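PDB 1SH8: DUF4442 domain-containing protein from Pseudomonas aeruginosa, which is of uncharacterised function but is probably a thioesterase, with a hotdog fold of the PaaI thioesterase type. Local coordinates for residues 35-40 with 96-101; 80-85 with 142-147; 88-93 with 134-139; 125-130 with 138-143. All coordinates share one frame; numbering follows the deposited sequence.

Contact 1: 35-40 with 96-101; sequences YVRLRM and DIRVEA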
loop_
_atom_site.group_PDB
_atom_site.type_symbol
_atom_site.label_atom_id
_atom_site.label_comp_id
_atom_site.label_asym_id
_atom_site.label_seq_id
_atom_site.Cartn_x
_atom_site.Cartn_y
_atom_site.Cartn_z
ATOM N N TYR A 35 5.262 -9.410 -19.518
ATOM C CA TYR A 35 3.819 -9.338 -19.300
ATOM C C TYR A 35 3.333 -10.174 -18.124
ATOM O O TYR A 35 3.646 -11.359 -18.018
ATOM C CB TYR A 35 3.051 -9.774 -20.555
ATOM C CG TYR A 35 1.549 -9.771 -20.352
ATOM C CD1 TYR A 35 0.837 -8.568 -20.272
ATOM C CD2 TYR A 35 0.847 -10.965 -20.181
ATOM C CE1 TYR A 35 -0.543 -8.555 -20.021
ATOM C CE2 TYR A 35 -0.529 -10.966 -19.926
ATOM C CZ TYR A 35 -1.217 -9.760 -19.849
ATOM O OH TYR A 35 -2.571 -9.764 -19.603
ATOM N N VAL A 36 2.552 -9.549 -17.245
ATOM C CA VAL A 36 1.999 -10.243 -16.090
ATOM C C VAL A 36 0.557 -9.803 -15.865
ATOM O O VAL A 36 0.174 -8.682 -16.221
ATOM C CB VAL A 36 2.802 -9.952 -14.779
ATOM C CG1 VAL A 36 4.272 -10.308 -14.973
ATOM C CG2 VAL A 36 2.649 -8.486 -14.369
ATOM N N ARG A 37 -0.238 -10.702 -15.299
ATOM C CA ARG A 37 -1.629 -10.411 -14.962
ATOM C C ARG A 37 -1.894 -11.082 -13.624
ATOM O O ARG A 37 -1.722 -12.295 -13.487
ATOM C CB ARG A 37 -2.605 -10.946 -16.019
ATOM C CG ARG A 37 -4.056 -10.592 -15.695
ATOM C CD ARG A 37 -4.997 -10.836 -16.866
ATOM N NE ARG A 37 -5.255 -12.250 -17.132
ATOM C CZ ARG A 37 -4.790 -12.925 -18.180
ATOM N NH1 ARG A 37 -4.016 -12.330 -19.079
ATOM N NH2 ARG A 37 -5.136 -14.194 -18.349
ATOM N N LEU A 38 -2.301 -10.285 -12.641
ATOM C CA LEU A 38 -2.565 -10.788 -11.297
ATOM C C LEU A 38 -4.015 -10.560 -10.893
ATOM O O LEU A 38 -4.695 -9.689 -11.443
ATOM C CB LEU A 38 -1.652 -10.082 -10.287
ATOM C CG LEU A 38 -0.172 -9.907 -10.653
ATOM C CD1 LEU A 38 0.508 -9.085 -9.561
ATOM C CD2 LEU A 38 0.508 -11.263 -10.814
ATOM N N ARG A 39 -4.474 -11.341 -9.919
ATOM C CA ARG A 39 -5.839 -11.238 -9.417
ATOM C C ARG A 39 -5.862 -11.259 -7.890
ATOM O O ARG A 39 -5.226 -12.105 -7.265
ATOM C CB ARG A 39 -6.690 -12.403 -9.941
ATOM C CG ARG A 39 -8.154 -12.351 -9.484
ATOM C CD ARG A 39 -8.961 -13.564 -9.954
ATOM N NE ARG A 39 -8.600 -14.780 -9.230
ATOM C CZ ARG A 39 -7.941 -15.808 -9.753
ATOM N NH1 ARG A 39 -7.559 -15.788 -11.024
ATOM N NH2 ARG A 39 -7.665 -16.865 -9.002
ATOM N N MET A 40 -6.580 -10.322 -7.284
ATOM C CA MET A 40 -6.694 -10.303 -5.830
ATOM C C MET A 40 -8.131 -10.704 -5.508
ATOM O O MET A 40 -9.078 -10.040 -5.928
ATOM C CB MET A 40 -6.404 -8.913 -5.257
ATOM C CG MET A 40 -6.448 -8.851 -3.720
ATOM S SD MET A 40 -5.106 -9.745 -2.877
ATOM C CE MET A 40 -3.795 -8.544 -3.047
ATOM N N ASP A 96 -13.654 -9.910 -7.178
ATOM C CA ASP A 96 -12.240 -10.087 -7.478
ATOM C C ASP A 96 -11.751 -8.937 -8.353
ATOM O O ASP A 96 -12.452 -8.488 -9.268
ATOM C CB ASP A 96 -12.005 -11.414 -8.198
ATOM C CG ASP A 96 -12.296 -12.618 -7.323
ATOM O OD1 ASP A 96 -12.550 -12.439 -6.118
ATOM O OD2 ASP A 96 -12.260 -13.751 -7.849
ATOM N N ILE A 97 -10.537 -8.473 -8.073
ATOM C CA ILE A 97 -9.946 -7.363 -8.804
ATOM C C ILE A 97 -8.673 -7.831 -9.500
ATOM O O ILE A 97 -7.921 -8.635 -8.947
ATOM C CB ILE A 97 -9.620 -6.202 -7.829
ATOM C CG1 ILE A 97 -10.872 -5.837 -7.019
ATOM C CG2 ILE A 97 -9.115 -4.994 -8.590
ATOM C CD1 ILE A 97 -12.063 -5.380 -7.859
ATOM N N ARG A 98 -8.430 -7.328 -10.710
ATOM C CA ARG A 98 -7.248 -7.719 -11.469
ATOM C C ARG A 98 -6.445 -6.536 -11.969
ATOM O O ARG A 98 -6.913 -5.394 -11.987
ATOM C CB ARG A 98 -7.632 -8.571 -12.694
ATOM C CG ARG A 98 -8.351 -9.871 -12.393
ATOM C CD ARG A 98 -8.422 -10.742 -13.651
ATOM N NE ARG A 98 -9.195 -10.114 -14.727
ATOM C CZ ARG A 98 -9.304 -10.612 -15.960
ATOM N NH1 ARG A 98 -8.688 -11.744 -16.280
ATOM N NH2 ARG A 98 -10.037 -9.982 -16.874
ATOM N N VAL A 99 -5.229 -6.838 -12.401
ATOM C CA VAL A 99 -4.334 -5.842 -12.954
ATOM C C VAL A 99 -3.387 -6.547 -13.918
ATOM O O VAL A 99 -3.058 -7.724 -13.737
ATOM C CB VAL A 99 -3.486 -5.155 -11.849
ATOM C CG1 VAL A 99 -2.530 -6.162 -11.213
ATOM C CG2 VAL A 99 -2.702 -3.982 -12.441
ATOM N N GLU A 100 -2.983 -5.841 -14.965
ATOM C CA GLU A 100 -2.009 -6.389 -15.892
ATOM C C GLU A 100 -0.978 -5.297 -16.136
ATOM O O GLU A 100 -1.271 -4.107 -16.007
ATOM C CB GLU A 100 -2.659 -6.898 -17.191
ATOM C CG GLU A 100 -3.465 -5.925 -18.012
ATOM C CD GLU A 100 -4.310 -6.647 -19.073
ATOM O OE1 GLU A 100 -3.755 -7.460 -19.840
ATOM O OE2 GLU A 100 -5.536 -6.405 -19.140
ATOM N N ALA A 101 0.247 -5.706 -16.430
ATOM C CA ALA A 101 1.326 -4.757 -16.651
ATOM C C ALA A 101 2.302 -5.348 -17.648
ATOM O O ALA A 101 2.439 -6.564 -17.739
ATOM C CB ALA A 101 2.039 -4.468 -15.334
HETATM O O HOH W 1 -9.881 -15.178 -6.776
#

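Contact 2: 80-85 with 142-147; sequences PIVKEM and ALYQLR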
loop_
_atom_site.group_PDB
_atom_site.type_symbol
_atom_site.label_atom_id
_atom_site.label_comp_id
_atom_site.label_asym_id
_atom_site.label_seq_id
_atom_site.Cartn_x
_atom_site.Cartn_y
_atom_site.Cartn_z
ATOM N N PRO A 80 14.519 -5.948 -7.310
ATOM C CA PRO A 80 13.756 -4.717 -7.510
ATOM C C PRO A 80 13.361 -4.068 -6.189
ATOM O O PRO A 80 13.284 -4.732 -5.158
ATOM C CB PRO A 80 12.537 -5.212 -8.271
ATOM C CG PRO A 80 12.245 -6.527 -7.563
ATOM C CD PRO A 80 13.635 -7.133 -7.346
ATOM N N ILE A 81 13.134 -2.763 -6.224
ATOM C CA ILE A 81 12.653 -2.043 -5.054
ATOM C C ILE A 81 11.695 -0.990 -5.583
ATOM O O ILE A 81 11.872 -0.481 -6.694
ATOM C CB ILE A 81 13.765 -1.318 -4.254
ATOM C CG1 ILE A 81 14.541 -0.373 -5.165
ATOM C CG2 ILE A 81 14.671 -2.324 -3.585
ATOM C CD1 ILE A 81 15.505 0.516 -4.412
ATOM N N VAL A 82 10.664 -0.685 -4.812
ATOM C CA VAL A 82 9.731 0.344 -5.230
ATOM C C VAL A 82 10.202 1.632 -4.549
ATOM O O VAL A 82 10.506 1.629 -3.355
ATOM C CB VAL A 82 8.269 -0.024 -4.840
ATOM C CG1 VAL A 82 8.157 -0.292 -3.347
ATOM C CG2 VAL A 82 7.326 1.091 -5.274
ATOM N N LYS A 83 10.299 2.717 -5.316
ATOM C CA LYS A 83 10.764 3.997 -4.780
ATOM C C LYS A 83 9.621 4.893 -4.319
ATOM O O LYS A 83 9.685 5.500 -3.252
ATOM C CB LYS A 83 11.593 4.744 -5.829
ATOM C CG LYS A 83 12.829 4.000 -6.319
ATOM C CD LYS A 83 13.708 3.536 -5.167
ATOM C CE LYS A 83 14.201 4.703 -4.322
ATOM N NZ LYS A 83 15.050 4.237 -3.183
ATOM N N GLU A 84 8.595 5.011 -5.156
ATOM C CA GLU A 84 7.423 5.805 -4.813
ATOM C C GLU A 84 6.240 5.346 -5.630
ATOM O O GLU A 84 6.400 4.771 -6.707
ATOM C CB GLU A 84 7.672 7.307 -4.989
ATOM C CG GLU A 84 8.545 7.712 -6.141
ATOM C CD GLU A 84 8.942 9.186 -6.064
ATOM O OE1 GLU A 84 9.662 9.576 -5.114
ATOM O OE2 GLU A 84 8.528 9.958 -6.950
ATOM N N MET A 85 5.047 5.579 -5.103
ATOM C CA MET A 85 3.847 5.127 -5.778
ATOM C C MET A 85 2.631 5.922 -5.343
ATOM O O MET A 85 2.481 6.263 -4.167
ATOM C CB MET A 85 3.632 3.639 -5.478
ATOM C CG MET A 85 2.418 2.997 -6.143
ATOM S SD MET A 85 2.377 1.179 -5.919
ATOM C CE MET A 85 3.935 0.738 -6.341
ATOM N N ALA A 142 3.720 4.131 -10.446
ATOM C CA ALA A 142 4.820 3.780 -9.554
ATOM C C ALA A 142 6.195 3.794 -10.204
ATOM O O ALA A 142 6.332 3.531 -11.400
ATOM C CB ALA A 142 4.565 2.412 -8.959
ATOM N N LEU A 143 7.206 4.090 -9.392
ATOM C CA LEU A 143 8.592 4.126 -9.844
ATOM C C LEU A 143 9.355 3.026 -9.125
ATOM O O LEU A 143 9.360 2.967 -7.893
ATOM C CB LEU A 143 9.238 5.478 -9.520
ATOM C CG LEU A 143 10.705 5.663 -9.932
ATOM C CD1 LEU A 143 10.845 5.598 -11.453
ATOM C CD2 LEU A 143 11.211 6.997 -9.415
ATOM N N TYR A 144 9.989 2.160 -9.906
ATOM C CA TYR A 144 10.774 1.049 -9.383
ATOM C C TYR A 144 12.213 1.215 -9.814
ATOM O O TYR A 144 12.520 1.933 -10.766
ATOM C CB TYR A 144 10.275 -0.284 -9.947
ATOM C CG TYR A 144 8.865 -0.625 -9.566
ATOM C CD1 TYR A 144 8.591 -1.337 -8.394
ATOM C CD2 TYR A 144 7.791 -0.210 -10.359
ATOM C CE1 TYR A 144 7.273 -1.630 -8.020
ATOM C CE2 TYR A 144 6.472 -0.495 -9.994
ATOM C CZ TYR A 144 6.227 -1.204 -8.823
ATOM O OH TYR A 144 4.929 -1.465 -8.449
ATOM N N GLN A 145 13.093 0.518 -9.116
ATOM C CA GLN A 145 14.497 0.545 -9.450
ATOM C C GLN A 145 14.955 -0.906 -9.539
ATOM O O GLN A 145 14.607 -1.721 -8.680
ATOM C CB GLN A 145 15.272 1.268 -8.351
ATOM C CG GLN A 145 16.391 2.146 -8.848
ATOM C CD GLN A 145 17.076 2.874 -7.715
ATOM O OE1 GLN A 145 17.737 2.260 -6.885
ATOM N NE2 GLN A 145 16.906 4.188 -7.667
ATOM N N LEU A 146 15.684 -1.235 -10.601
ATOM C CA LEU A 146 16.248 -2.574 -10.771
ATOM C C LEU A 146 17.684 -2.357 -10.287
ATOM O O LEU A 146 18.403 -1.518 -10.833
ATOM C CB LEU A 146 16.249 -2.992 -12.247
ATOM C CG LEU A 146 16.810 -4.383 -12.560
ATOM C CD1 LEU A 146 15.922 -5.455 -11.927
ATOM C CD2 LEU A 146 16.888 -4.579 -14.069
ATOM N N ARG A 147 18.098 -3.091 -9.259
ATOM C CA ARG A 147 19.436 -2.903 -8.714
ATOM C C ARG A 147 20.259 -4.171 -8.696
ATOM O O ARG A 147 19.729 -5.263 -8.524
ATOM C CB ARG A 147 19.345 -2.368 -7.281
ATOM C CG ARG A 147 18.562 -1.068 -7.141
ATOM C CD ARG A 147 18.463 -0.652 -5.684
ATOM N NE ARG A 147 19.775 -0.443 -5.073
ATOM C CZ ARG A 147 20.544 0.625 -5.274
ATOM N NH1 ARG A 147 20.143 1.605 -6.074
ATOM N NH2 ARG A 147 21.721 0.716 -4.670
HETATM O O HOH W 2 17.485 3.078 -4.005
#

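Contact 3: 88-93 with 134-139; sequences RFRRPA and GEVVAE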
loop_
_atom_site.group_PDB
_atom_site.type_symbol
_atom_site.label_atom_id
_atom_site.label_comp_id
_atom_site.label_asym_id
_atom_site.label_seq_id
_atom_site.Cartn_x
_atom_site.Cartn_y
_atom_site.Cartn_z
ATOM N N ARG A 88 -4.747 5.948 -6.874
ATOM C CA ARG A 88 -5.961 6.759 -6.914
ATOM C C ARG A 88 -7.187 5.853 -6.887
ATOM O O ARG A 88 -7.324 4.950 -7.710
ATOM C CB ARG A 88 -5.970 7.624 -8.182
ATOM C CG ARG A 88 -4.691 8.437 -8.397
ATOM C CD ARG A 88 -4.749 9.242 -9.695
ATOM N NE ARG A 88 -3.416 9.585 -10.195
ATOM C CZ ARG A 88 -2.659 10.580 -9.737
ATOM N NH1 ARG A 88 -3.090 11.364 -8.759
ATOM N NH2 ARG A 88 -1.453 10.782 -10.256
ATOM N N PHE A 89 -8.079 6.097 -5.935
ATOM C CA PHE A 89 -9.281 5.287 -5.781
ATOM C C PHE A 89 -10.431 5.900 -6.572
ATOM O O PHE A 89 -10.801 7.058 -6.350
ATOM C CB PHE A 89 -9.618 5.186 -4.291
ATOM C CG PHE A 89 -8.483 4.643 -3.456
ATOM C CD1 PHE A 89 -8.212 3.274 -3.428
ATOM C CD2 PHE A 89 -7.658 5.504 -2.730
ATOM C CE1 PHE A 89 -7.134 2.771 -2.686
ATOM C CE2 PHE A 89 -6.575 5.011 -1.986
ATOM C CZ PHE A 89 -6.315 3.639 -1.966
ATOM N N ARG A 90 -10.990 5.118 -7.493
ATOM C CA ARG A 90 -12.070 5.589 -8.354
ATOM C C ARG A 90 -13.470 5.183 -7.911
ATOM O O ARG A 90 -14.405 5.985 -7.982
ATOM C CB ARG A 90 -11.839 5.103 -9.783
ATOM C CG ARG A 90 -10.474 5.465 -10.349
ATOM C CD ARG A 90 -10.139 6.945 -10.158
ATOM N NE ARG A 90 -9.047 7.339 -11.042
ATOM C CZ ARG A 90 -8.416 8.506 -10.990
ATOM N NH1 ARG A 90 -8.755 9.415 -10.082
ATOM N NH2 ARG A 90 -7.461 8.773 -11.869
ATOM N N ARG A 91 -13.621 3.936 -7.477
ATOM C CA ARG A 91 -14.921 3.449 -7.020
ATOM C C ARG A 91 -14.774 2.213 -6.141
ATOM O O ARG A 91 -13.771 1.504 -6.219
ATOM C CB ARG A 91 -15.822 3.148 -8.221
ATOM C CG ARG A 91 -15.169 2.333 -9.313
ATOM C CD ARG A 91 -15.893 2.532 -10.635
ATOM N NE ARG A 91 -17.193 1.871 -10.661
ATOM C CZ ARG A 91 -18.181 2.198 -11.488
ATOM N NH1 ARG A 91 -18.020 3.189 -12.358
ATOM N NH2 ARG A 91 -19.328 1.530 -11.452
ATOM N N PRO A 92 -15.765 1.948 -5.275
ATOM C CA PRO A 92 -15.692 0.772 -4.401
ATOM C C PRO A 92 -15.351 -0.474 -5.213
ATOM O O PRO A 92 -15.981 -0.746 -6.233
ATOM C CB PRO A 92 -17.094 0.710 -3.797
ATOM C CG PRO A 92 -17.473 2.163 -3.708
ATOM C CD PRO A 92 -17.021 2.690 -5.057
ATOM N N ALA A 93 -14.347 -1.221 -4.765
ATOM C CA ALA A 93 -13.919 -2.428 -5.467
ATOM C C ALA A 93 -14.637 -3.652 -4.914
ATOM O O ALA A 93 -14.331 -4.117 -3.816
ATOM C CB ALA A 93 -12.406 -2.596 -5.335
ATOM N N GLY A 134 -15.022 -5.165 -15.688
ATOM C CA GLY A 134 -14.090 -4.326 -16.416
ATOM C C GLY A 134 -14.089 -2.870 -15.974
ATOM O O GLY A 134 -13.460 -2.028 -16.631
ATOM N N GLU A 135 -14.803 -2.554 -14.891
ATOM C CA GLU A 135 -14.828 -1.181 -14.377
ATOM C C GLU A 135 -13.496 -0.886 -13.688
ATOM O O GLU A 135 -12.964 -1.725 -12.960
ATOM C CB GLU A 135 -15.952 -0.972 -13.351
ATOM C CG GLU A 135 -17.359 -0.938 -13.910
ATOM C CD GLU A 135 -17.553 0.134 -14.972
ATOM O OE1 GLU A 135 -17.195 1.309 -14.737
ATOM O OE2 GLU A 135 -18.076 -0.205 -16.050
ATOM N N VAL A 136 -12.964 0.308 -13.918
ATOM C CA VAL A 136 -11.705 0.714 -13.306
ATOM C C VAL A 136 -11.985 1.176 -11.878
ATOM O O VAL A 136 -12.613 2.213 -11.663
ATOM C CB VAL A 136 -11.055 1.848 -14.120
ATOM C CG1 VAL A 136 -9.790 2.341 -13.429
ATOM C CG2 VAL A 136 -10.728 1.340 -15.517
ATOM N N VAL A 137 -11.523 0.403 -10.900
ATOM C CA VAL A 137 -11.771 0.743 -9.506
ATOM C C VAL A 137 -10.669 1.587 -8.874
ATOM O O VAL A 137 -10.904 2.290 -7.889
ATOM C CB VAL A 137 -11.986 -0.535 -8.656
ATOM C CG1 VAL A 137 -13.165 -1.336 -9.211
ATOM C CG2 VAL A 137 -10.712 -1.385 -8.640
ATOM N N ALA A 138 -9.470 1.515 -9.442
ATOM C CA ALA A 138 -8.328 2.273 -8.940
ATOM C C ALA A 138 -7.272 2.346 -10.033
ATOM O O ALA A 138 -7.232 1.500 -10.924
ATOM C CB ALA A 138 -7.752 1.599 -7.699
ATOM N N GLU A 139 -6.424 3.365 -9.959
ATOM C CA GLU A 139 -5.358 3.551 -10.931
ATOM C C GLU A 139 -4.089 3.939 -10.187
ATOM O O GLU A 139 -4.124 4.773 -9.282
ATOM C CB GLU A 139 -5.758 4.636 -11.938
ATOM C CG GLU A 139 -6.963 4.236 -12.775
ATOM C CD GLU A 139 -7.353 5.283 -13.800
ATOM O OE1 GLU A 139 -7.926 6.324 -13.409
ATOM O OE2 GLU A 139 -7.082 5.062 -15.002
HETATM O O HOH W 3 -2.892 6.977 -11.117
#

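Contact 4: 125-130 with 138-143; sequences LELQLT and AESAAL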
loop_
_atom_site.group_PDB
_atom_site.type_symbol
_atom_site.label_atom_id
_atom_site.label_comp_id
_atom_site.label_asym_id
_atom_site.label_seq_id
_atom_site.Cartn_x
_atom_site.Cartn_y
_atom_site.Cartn_z
ATOM N N LEU A 125 5.489 2.142 -13.920
ATOM C CA LEU A 125 4.297 1.440 -14.375
ATOM C C LEU A 125 3.090 2.303 -14.016
ATOM O O LEU A 125 3.010 2.840 -12.907
ATOM C CB LEU A 125 4.169 0.070 -13.691
ATOM C CG LEU A 125 5.284 -0.966 -13.903
ATOM C CD1 LEU A 125 5.028 -2.190 -13.024
ATOM C CD2 LEU A 125 5.346 -1.373 -15.365
ATOM N N GLU A 126 2.176 2.451 -14.970
ATOM C CA GLU A 126 0.938 3.212 -14.780
ATOM C C GLU A 126 -0.150 2.200 -15.100
ATOM O O GLU A 126 -0.405 1.895 -16.267
ATOM C CB GLU A 126 0.889 4.405 -15.736
ATOM C CG GLU A 126 1.963 5.438 -15.435
ATOM C CD GLU A 126 1.980 6.562 -16.442
ATOM O OE1 GLU A 126 1.113 7.455 -16.365
ATOM O OE2 GLU A 126 2.866 6.539 -17.318
ATOM N N LEU A 127 -0.785 1.689 -14.051
ATOM C CA LEU A 127 -1.771 0.629 -14.185
ATOM C C LEU A 127 -3.194 0.942 -13.765
ATOM O O LEU A 127 -3.448 1.888 -13.021
ATOM C CB LEU A 127 -1.300 -0.577 -13.369
ATOM C CG LEU A 127 0.200 -0.898 -13.399
ATOM C CD1 LEU A 127 0.486 -2.069 -12.468
ATOM C CD2 LEU A 127 0.636 -1.218 -14.820
ATOM N N GLN A 128 -4.112 0.108 -14.243
ATOM C CA GLN A 128 -5.523 0.211 -13.900
ATOM C C GLN A 128 -5.940 -1.110 -13.269
ATOM O O GLN A 128 -5.581 -2.184 -13.758
ATOM C CB GLN A 128 -6.387 0.427 -15.139
ATOM C CG GLN A 128 -6.102 1.690 -15.912
ATOM C CD GLN A 128 -7.149 1.936 -16.976
ATOM O OE1 GLN A 128 -7.475 1.043 -17.756
ATOM N NE2 GLN A 128 -7.685 3.150 -17.010
ATOM N N LEU A 129 -6.677 -1.025 -12.170
ATOM C CA LEU A 129 -7.187 -2.216 -11.500
ATOM C C LEU A 129 -8.652 -2.271 -11.899
ATOM O O LEU A 129 -9.356 -1.263 -11.824
ATOM C CB LEU A 129 -7.049 -2.085 -9.979
ATOM C CG LEU A 129 -5.687 -2.460 -9.378
ATOM C CD1 LEU A 129 -4.559 -1.698 -10.066
ATOM C CD2 LEU A 129 -5.724 -2.168 -7.878
ATOM N N THR A 130 -9.115 -3.441 -12.322
ATOM C CA THR A 130 -10.494 -3.572 -12.772
ATOM C C THR A 130 -11.269 -4.667 -12.063
ATOM O O THR A 130 -10.686 -5.642 -11.590
ATOM C CB THR A 130 -10.535 -3.858 -14.294
ATOM O OG1 THR A 130 -9.856 -5.094 -14.568
ATOM C CG2 THR A 130 -9.848 -2.736 -15.065
ATOM N N ALA A 138 -9.470 1.515 -9.442
ATOM C CA ALA A 138 -8.328 2.273 -8.940
ATOM C C ALA A 138 -7.272 2.346 -10.033
ATOM O O ALA A 138 -7.232 1.500 -10.924
ATOM C CB ALA A 138 -7.752 1.599 -7.699
ATOM N N GLU A 139 -6.424 3.365 -9.959
ATOM C CA GLU A 139 -5.358 3.551 -10.931
ATOM C C GLU A 139 -4.089 3.939 -10.187
ATOM O O GLU A 139 -4.124 4.773 -9.282
ATOM C CB GLU A 139 -5.758 4.636 -11.938
ATOM C CG GLU A 139 -6.963 4.236 -12.775
ATOM C CD GLU A 139 -7.353 5.283 -13.800
ATOM O OE1 GLU A 139 -7.926 6.324 -13.409
ATOM O OE2 GLU A 139 -7.082 5.062 -15.002
ATOM N N SER A 140 -2.970 3.329 -10.567
ATOM C CA SER A 140 -1.698 3.601 -9.904
ATOM C C SER A 140 -0.587 4.055 -10.846
ATOM O O SER A 140 -0.628 3.814 -12.052
ATOM C CB SER A 140 -1.216 2.345 -9.164
ATOM O OG SER A 140 -0.930 1.297 -10.080
ATOM N N ALA A 141 0.406 4.716 -10.266
ATOM C CA ALA A 141 1.586 5.180 -10.989
ATOM C C ALA A 141 2.724 4.897 -10.013
ATOM O O ALA A 141 2.691 5.362 -8.870
ATOM C CB ALA A 141 1.486 6.679 -11.288
ATOM N N ALA A 142 3.720 4.131 -10.446
ATOM C CA ALA A 142 4.820 3.780 -9.554
ATOM C C ALA A 142 6.195 3.794 -10.204
ATOM O O ALA A 142 6.332 3.531 -11.400
ATOM C CB ALA A 142 4.565 2.412 -8.959
ATOM N N LEU A 143 7.206 4.090 -9.392
ATOM C CA LEU A 143 8.592 4.126 -9.844
ATOM C C LEU A 143 9.355 3.026 -9.125
ATOM O O LEU A 143 9.360 2.967 -7.893
ATOM C CB LEU A 143 9.238 5.478 -9.520
ATOM C CG LEU A 143 10.705 5.663 -9.932
ATOM C CD1 LEU A 143 10.845 5.598 -11.453
ATOM C CD2 LEU A 143 11.211 6.997 -9.415
HETATM O O HOH W 4 1.580 1.470 -10.838
#

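Contact 1: 35-40 with 96-101
Strands 35-40 and 97-101 run antiparallel, their N-to-C directions 163° apart. V36 with A101, L38 with V99 and M40 with I97 are hydrogen-bonded pairs, each closed by two backbone bonds, among them M40 N to I97 O at 2.7 Å. The face carrying V36, L38, M40, I97, V99 and A101 is apolar; L38 CB lies 4.1 Å from V99 CG1, and L60 of helix 54-62 covers L38, M40, I97 and V99.

The other face is polar. The Y35 ring swings across to E100 because its CG stands anti to the backbone N (chi1 178°), and Y35 OH donates to E100 OE1 at 2.6 Å, meeting that oxygen from above the carboxylate plane. R37 NH1 donates to Y35 OH at 3.0 Å, the oxygen lying in the guanidinium plane. R37 and R98 run side by side, R37 NE 3.6 Å from R98 NH1; both form salt bridges to E29 of strand 27-32, which also binds R39, so one carboxylate gathers three arginines. A water bridges R39 NE and D96 OD2, while D96 OD1 accepts from G42 N. Such a two-faced antiparallel sheet, its apolar side against a helix, is characteristic of the hotdog fold.

Contact 2: 80-85 with 142-147
P80 opens an antiparallel pairing that contains a classic beta bulge, within the sheet of this hotdog domain; its CA approaches Q145 O at 3.3 Å, and its carbonyl accepts from H48 of the second subunit. I81 and Q145 form a hydrogen-bonded pair. On their face of the sheet the I81 side chain runs alongside that of Q145, CG1 being 3.7 Å from Q145 CB, while CD1 reaches the R147 CD methylene. V82 turns to the opposite face, where its CB sits 3.7 Å from Y144 CE1. The bulge follows: K83 and E84 both face L143, with K83 N bonded to L143 O at 2.8 Å and L143 N to E84 O at 2.9 Å. Two residues opposite one shift the register by one, and K83 takes the helix-like angles (phi -93°, psi -47°) usual at the first bulge position. E84 and M85 also pair with a strand of the second subunit, so the sheet continues across the interface. M85 lies on the same face as Y144, whose OH bonds to E62 O. Around Q145 OE1, R147 NH1 donates at 2.6 Å, and a water donates to Q145 OE1 while accepting from K83 NZ.

Contact 3: 88-93 with 134-139
E139 OE1 is gripped by two nitrogens of R90, NE at 2.8 Å and NH2 at 2.9 Å, a side-on salt bridge to a single oxygen. Both donors keep E139 OE1 within 7° of the guanidinium plane; R90 NE meets the anti lone pair of E139 OE1, whereas NH2 comes from above the carboxylate. A bend at chi2 (-50°) brings the R90 head back over its own strand, where R88 CB covers one guanidinium face. R91 meets E135 differently: E135 OE1 stands over the face of the guanidinium, 3.1 Å from R91 NH1, so the attraction is of charge without a directed N-H.

In the backbone, R88 and E139 form a hydrogen-bonded pair, and beyond F89 the strand gives way to a loop. There V137 O accepts from both R90 N (2.9 Å) and R91 N (3.2 Å), which approach from the same face of its plane. A93 CB packs on V137 CG2 at 3.9 Å. Here regular pairing of strands 78-89 and 136-148 ends, while R88, salt-bridged to E84 of the second subunit, still lies in the part of the sheet that continues into that subunit, consistent with a hotdog dimer.

Contact 4: 125-130 with 138-143
L125 with A142 and L127 with S140 are hydrogen-bonded pairs joined in both directions by backbone bonds, and L129 N donates to A138 O at 2.9 Å with an N-H...O angle of 174°. Strands 125-130 and 138-143 run antiparallel, with N-to-C directions 162° apart and axes 4.7 Å from each other. Between the bonded pairs lie the non-hydrogen-bonded pairs E126 with A141 and Q128 with E139, where CA-H groups approach carbonyls, as E126 CA does S140 O at 3.2 Å.

Side-chain polar bonding is concentrated at Q128 and E139, whose chains run side by side in the same direction. Q128 NE2 donates to E139 OE2 at 2.8 Å; that oxygen lies near the amide plane, but the donor comes from the anti side and 35° out of the carboxylate plane. With R90 on E139 OE1, both carboxylate oxygens are engaged, which should restrain its rotation.

A water forms the second polar link, donating to L125 O at 2.9 Å and lying 2.6 Å from S140 OG. The serine hydroxyl sits between its backbone N and carbonyl carbon, beside L127 CB.

Apolar contact across the pair is modest, L129 CD2 reaching A138 CB at 4.3 Å. L127 and L129 pack mainly away from the partner strand, on strand 97-102, and L129 also on helix 54-62. Small A138, S140 and A142 thus accompany bulky leucines on the buried face; with five backbone bonds against one side-chain bond, cohesion across the pair probably comes mostly from the backbone.

Overall arrangement
Contacts 2, 3 and 4 share strand 136-148: contacts 2 and 3 join it to strand 78-89 at two places whose centres are about 23 Å apart, and contact 4 joins it to strand 120-130. Contact 1 belongs to the other three-stranded group, yet R98 N probably bonds to T130 O, linking it to contact 4. Contact 4 is mostly buried, and its leucines pack against residues of contact 1. Contact 3, about 17 Å from the chain centre, is richer in exposed arginines and ion pairs. Contact 1 combines an apolar face with an arginine-rich one. Contacts 2 and 3 alone touch the second subunit, where strand 78-89 carries the sheet onward.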